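Local coordinates for magnesium transporter (Enterococcus faecalis, PDB 2OUX), which probably acts as a homodimeric magnesium transporter of the cell membrane, seen here as its magnesium-binding cytosolic part with the N domain and a pair of CBS domains, at residues A[173-178]-A[231-236]; A[186-191]-A[209-214]. All coordinates share one frame; numbering follows the deposited sequence.

Contact 1 of 2, residues A[173-178]-A[231-236]; sequences IYYVYV and DFLAVP. With MG (magnesium ion), chain C.
Apolar packing carries most of this contact, and Tyr175 and Leu233 lie at its middle. The Tyr175 ring crosses the leucine side chain, with CE2 3.5 Å from Leu233 CG and CD2 beside the methyl Leu233 CD1. Leu233 is turned so that CG stands between its backbone N and carbonyl carbon (chi1 57°), which carries the branch toward the tyrosines; its other methyl, CD2, reaches Tyr174 CB at 3.9 Å. Further along the strands Tyr177 lies across Pro236, CE1 being 3.5 Å from Pro236 CD and nearly as close to CG.

The aromatic pair is of another kind. The Tyr175 and Phe232 rings have centroids 5.8 Å apart and planes at 80°, and the phenol oxygen approaches the phenyl ring at an oblique angle, OH lying 3.3 Å from Phe232 CD1.

One water links the segments, weakly on the Leu233 side. Water 1 lies 2.7 Å from Tyr175 OH and accepts a weak hydrogen bond from Leu233 N, which also sits at the edge of the Tyr175 ring, in its plane. Tyr174 OH bonds to Arg192 N of the second subunit.

One magnesium site lies at the start of 231-236. Asp231 OD1 binds the ion at 2.2 Å, and four waters and the carbonyl oxygen of Arg228 complete its six ligands. Tyr177 OH is buried without a hydrogen-bonding partner in the model, but the Tyr177 side chain comes to about 3 Å from a second magnesium ion, whose site includes Tyr177 and Ala234.

Strands 175-178 and 234-236 run almost parallel, at 8°, but their axes come no closer than about 9 Å, so side chains rather than backbone bonds join them. Such face-to-face packing of the central strands of two three-stranded sheets is characteristic of a CBS-domain pair.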
# COMPACT_ATOMS: atom_id res chain seq x y z
N ILE A 173 0.01 -9.90 -0.63
CA ILE A 173 -0.91 -10.73 -1.39
C ILE A 173 -1.99 -9.81 -1.94
O ILE A 173 -2.94 -10.28 -2.54
CB ILE A 173 -1.58 -11.81 -0.50
CG1 ILE A 173 -2.55 -11.16 0.50
CG2 ILE A 173 -0.52 -12.61 0.24
CD1 ILE A 173 -3.50 -12.15 1.14
N TYR A 174 -1.83 -8.51 -1.74
CA TYR A 174 -2.84 -7.57 -2.20
C TYR A 174 -2.91 -7.42 -3.71
O TYR A 174 -3.82 -6.80 -4.24
CB TYR A 174 -2.67 -6.23 -1.48
CG TYR A 174 -2.97 -6.39 0.00
CD1 TYR A 174 -3.91 -7.33 0.43
CD2 TYR A 174 -2.28 -5.67 0.97
CE1 TYR A 174 -4.16 -7.55 1.79
CE2 TYR A 174 -2.51 -5.88 2.34
CZ TYR A 174 -3.46 -6.82 2.74
OH TYR A 174 -3.69 -7.06 4.07
N TYR A 175 -1.93 -8.01 -4.38
CA TYR A 175 -1.92 -8.05 -5.84
C TYR A 175 -1.54 -9.48 -6.13
O TYR A 175 -0.64 -10.03 -5.50
CB TYR A 175 -0.86 -7.11 -6.43
CG TYR A 175 -1.30 -5.67 -6.56
CD1 TYR A 175 -2.47 -5.35 -7.23
CD2 TYR A 175 -0.55 -4.64 -6.00
CE1 TYR A 175 -2.89 -4.04 -7.35
CE2 TYR A 175 -0.96 -3.32 -6.10
CZ TYR A 175 -2.13 -3.02 -6.78
OH TYR A 175 -2.56 -1.72 -6.89
N VAL A 176 -2.25 -10.11 -7.06
CA VAL A 176 -1.94 -11.48 -7.44
C VAL A 176 -1.55 -11.45 -8.91
O VAL A 176 -2.35 -11.06 -9.76
CB VAL A 176 -3.15 -12.41 -7.26
CG1 VAL A 176 -2.77 -13.84 -7.62
CG2 VAL A 176 -3.64 -12.34 -5.82
N TYR A 177 -0.33 -11.86 -9.20
CA TYR A 177 0.14 -11.84 -10.58
C TYR A 177 -0.18 -13.15 -11.31
O TYR A 177 -0.13 -14.23 -10.72
CB TYR A 177 1.63 -11.53 -10.59
CG TYR A 177 1.90 -10.22 -9.89
CD1 TYR A 177 1.70 -9.01 -10.54
CD2 TYR A 177 2.24 -10.20 -8.53
CE1 TYR A 177 1.82 -7.79 -9.87
CE2 TYR A 177 2.37 -8.99 -7.85
CZ TYR A 177 2.15 -7.80 -8.52
OH TYR A 177 2.19 -6.61 -7.83
N VAL A 178 -0.53 -13.04 -12.58
CA VAL A 178 -0.86 -14.22 -13.37
C VAL A 178 0.25 -14.48 -14.37
O VAL A 178 0.62 -13.59 -15.12
CB VAL A 178 -2.19 -14.03 -14.12
CG1 VAL A 178 -2.58 -15.32 -14.85
CG2 VAL A 178 -3.30 -13.63 -13.14
N ASP A 231 -0.36 5.05 -8.22
CA ASP A 231 -0.79 4.84 -6.84
C ASP A 231 -0.84 3.35 -6.47
O ASP A 231 -1.79 2.88 -5.85
CB ASP A 231 -2.17 5.49 -6.62
CG ASP A 231 -2.17 6.98 -6.90
OD1 ASP A 231 -1.14 7.62 -6.62
OD2 ASP A 231 -3.19 7.53 -7.37
N PHE A 232 0.18 2.60 -6.88
CA PHE A 232 0.25 1.17 -6.59
C PHE A 232 1.00 0.93 -5.29
O PHE A 232 1.89 1.72 -4.93
CB PHE A 232 1.01 0.41 -7.67
CG PHE A 232 0.30 0.32 -8.99
CD1 PHE A 232 -1.08 0.23 -9.05
CD2 PHE A 232 1.03 0.21 -10.17
CE1 PHE A 232 -1.72 0.02 -10.27
CE2 PHE A 232 0.39 -0.00 -11.38
CZ PHE A 232 -0.98 -0.10 -11.43
N LEU A 233 0.67 -0.15 -4.59
CA LEU A 233 1.36 -0.48 -3.34
C LEU A 233 2.49 -1.44 -3.68
O LEU A 233 3.31 -1.79 -2.83
CB LEU A 233 0.38 -1.10 -2.34
CG LEU A 233 -0.39 -2.36 -2.77
CD1 LEU A 233 0.47 -3.60 -2.51
CD2 LEU A 233 -1.69 -2.44 -1.97
N ALA A 234 2.54 -1.85 -4.94
CA ALA A 234 3.60 -2.74 -5.42
C ALA A 234 3.59 -2.75 -6.95
O ALA A 234 2.57 -2.43 -7.57
CB ALA A 234 3.41 -4.16 -4.88
N VAL A 235 4.72 -3.11 -7.55
CA VAL A 235 4.82 -3.19 -8.99
C VAL A 235 5.75 -4.33 -9.39
O VAL A 235 6.84 -4.47 -8.85
CB VAL A 235 5.31 -1.84 -9.60
CG1 VAL A 235 6.76 -1.55 -9.21
CG2 VAL A 235 5.14 -1.87 -11.11
N PRO A 236 5.30 -5.17 -10.33
CA PRO A 236 6.10 -6.31 -10.79
C PRO A 236 7.33 -5.94 -11.61
O PRO A 236 7.36 -4.91 -12.28
CB PRO A 236 5.09 -7.16 -11.56
CG PRO A 236 4.15 -6.17 -12.09
CD PRO A 236 3.97 -5.19 -10.96
MG MG C . 0.39 9.15 -6.71
O HOH W 1 -2.06 -0.40 -4.56
O HOH W 2 1.42 11.12 -7.07
O HOH W 3 1.34 8.83 -4.84
O HOH W 4 -1.00 10.30 -5.64
O HOH W 5 -1.16 9.68 -8.40

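Contact 2 of 2, residues A[186-191]-A[209-214]; sequences VGVISL and ERVISV
Val188 and Val211 form the tight part of this contact. Val188 CG1 lies 3.6 Å from Val211 CB and 3.7 Å from Val211 CG2, while Val188 CB is 3.8 Å from that same methyl; the two branched side chains therefore interlock through several carbons. Both side chains set out toward the other segment. In Val188, CG1 occupies the position between the backbone N and the carbonyl carbon (chi1 62°), and this rotation presents the methyl to its partner.

Val211 spans two neighbours on the strand. Its CG2 faces Val188, whereas CG1 lies 4.0 Å from both the N and the CA of Gly187, where the glycine has only backbone to offer. That backbone is almost fully extended, with phi and psi both 179°. Val186 and Gly187 together face Val178 and make a classic beta bulge, so the valine methyl packs beside an irregular part of the strand edge.

The exposed end is looser. Gly187 and Glu209 bring their CA atoms to 4.9 Å, yet the side chains of Val186 and Glu209 set out away from the opposite segment. The nearest atoms of Val186 and Glu209 are their carbonyl oxygens, 4.4 Å apart. Arg210, centre of an inverse gamma turn, likewise directs its CB away, and its NH2 forms a salt bridge with Glu38 of the second subunit.

Segment 186-191 lies on the outermost strand of its three-stranded sheet within the chain, with 175-179 beside it and helix 191-194 following. A backbone hydrogen bond of Val188 with Asn208, just ahead of 209-214, holds to this edge the loop between helix 203-206 and strand 214-215. Farther along, Ile212 packs on helix 220-230 and Ser213 on Pro236, joining the first CBS sheet's edge to the approach to the second.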
# COMPACT_ATOMS: atom_id res chain seq x y z
N VAL A 186 1.56 -12.39 -17.58
CA VAL A 186 0.49 -12.16 -18.54
C VAL A 186 -0.75 -11.46 -18.00
O VAL A 186 -1.69 -11.19 -18.74
CB VAL A 186 0.05 -13.49 -19.19
CG1 VAL A 186 1.24 -14.13 -19.90
CG2 VAL A 186 -0.52 -14.43 -18.12
N GLY A 187 -0.77 -11.15 -16.70
CA GLY A 187 -1.93 -10.49 -16.14
C GLY A 187 -1.82 -10.22 -14.66
O GLY A 187 -0.82 -10.57 -14.02
N VAL A 188 -2.85 -9.59 -14.11
CA VAL A 188 -2.86 -9.26 -12.69
C VAL A 188 -4.29 -9.05 -12.20
O VAL A 188 -5.17 -8.71 -12.99
CB VAL A 188 -2.06 -7.96 -12.42
CG1 VAL A 188 -2.71 -6.78 -13.15
CG2 VAL A 188 -2.00 -7.68 -10.93
N ILE A 189 -4.50 -9.27 -10.91
CA ILE A 189 -5.80 -9.06 -10.29
C ILE A 189 -5.57 -8.66 -8.84
O ILE A 189 -4.83 -9.31 -8.12
CB ILE A 189 -6.73 -10.32 -10.35
CG1 ILE A 189 -8.15 -9.92 -9.94
CG2 ILE A 189 -6.23 -11.41 -9.41
CD1 ILE A 189 -9.21 -10.93 -10.30
N SER A 190 -6.18 -7.55 -8.42
CA SER A 190 -6.04 -7.08 -7.05
C SER A 190 -6.86 -7.99 -6.15
O SER A 190 -7.84 -8.60 -6.60
CB SER A 190 -6.56 -5.65 -6.91
OG SER A 190 -7.96 -5.62 -7.13
N LEU A 191 -6.47 -8.10 -4.89
CA LEU A 191 -7.21 -8.96 -3.99
C LEU A 191 -8.64 -8.44 -3.80
O LEU A 191 -9.59 -9.22 -3.69
CB LEU A 191 -6.51 -9.05 -2.63
CG LEU A 191 -7.21 -10.01 -1.66
CD1 LEU A 191 -7.32 -11.40 -2.30
CD2 LEU A 191 -6.43 -10.08 -0.36
N GLU A 209 -5.62 -7.61 -18.22
CA GLU A 209 -4.60 -7.85 -19.23
C GLU A 209 -3.58 -6.73 -19.28
O GLU A 209 -2.42 -6.97 -19.61
CB GLU A 209 -5.21 -7.99 -20.62
CG GLU A 209 -6.15 -9.16 -20.79
CD GLU A 209 -6.41 -9.48 -22.25
OE1 GLU A 209 -6.73 -8.54 -23.02
OE2 GLU A 209 -6.29 -10.66 -22.62
N ARG A 210 -3.99 -5.51 -18.95
CA ARG A 210 -3.08 -4.37 -18.98
C ARG A 210 -2.27 -4.22 -17.69
O ARG A 210 -2.35 -3.21 -17.00
CB ARG A 210 -3.86 -3.08 -19.26
CG ARG A 210 -4.49 -3.03 -20.63
CD ARG A 210 -5.24 -1.72 -20.83
NE ARG A 210 -4.33 -0.57 -20.83
CZ ARG A 210 -3.54 -0.25 -21.85
NH1 ARG A 210 -3.54 -0.98 -22.95
NH2 ARG A 210 -2.75 0.82 -21.76
N VAL A 211 -1.49 -5.25 -17.36
CA VAL A 211 -0.67 -5.21 -16.16
C VAL A 211 0.55 -4.33 -16.39
O VAL A 211 1.26 -4.47 -17.39
CB VAL A 211 -0.24 -6.63 -15.73
CG1 VAL A 211 0.38 -7.37 -16.91
CG2 VAL A 211 0.72 -6.54 -14.57
N ILE A 212 0.77 -3.41 -15.47
CA ILE A 212 1.89 -2.48 -15.52
C ILE A 212 3.08 -3.10 -14.78
O ILE A 212 2.92 -3.64 -13.68
CB ILE A 212 1.54 -1.13 -14.81
CG1 ILE A 212 0.35 -0.46 -15.52
CG2 ILE A 212 2.74 -0.21 -14.80
CD1 ILE A 212 -1.00 -1.09 -15.17
N SER A 213 4.25 -3.03 -15.39
CA SER A 213 5.46 -3.59 -14.79
C SER A 213 6.66 -2.76 -15.21
O SER A 213 6.54 -1.89 -16.08
CB SER A 213 5.66 -5.04 -15.22
OG SER A 213 5.90 -5.14 -16.62
N VAL A 214 7.80 -3.03 -14.58
CA VAL A 214 9.04 -2.33 -14.87
C VAL A 214 10.10 -3.38 -15.19
O VAL A 214 9.93 -4.56 -14.86
CB VAL A 214 9.51 -1.50 -13.65
CG1 VAL A 214 8.45 -0.46 -13.31
CG2 VAL A 214 9.75 -2.41 -12.45

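Overall arrangement
Contact 1 is buried and contact 2 lies at the surface, their centres about 7 Å apart. They share the first CBS sheet: strands 175-179 and 185-190 are neighbours, and probable backbone hydrogen bonds join Val178 N to Gly187 O (2.9 Å) and Val178 O to Val186 N (2.9 Å). Their second segments also meet, with Pro236 CG 3.2 Å from Ile212 O. In sequence, contact 2 is nested within the loop closed by contact 1. Aromatic rings, a bridging water and magnesium characterise the interior contact; the peripheral one relies on two valine side chains packed on each other and on a glycine backbone. Both reach the second subunit.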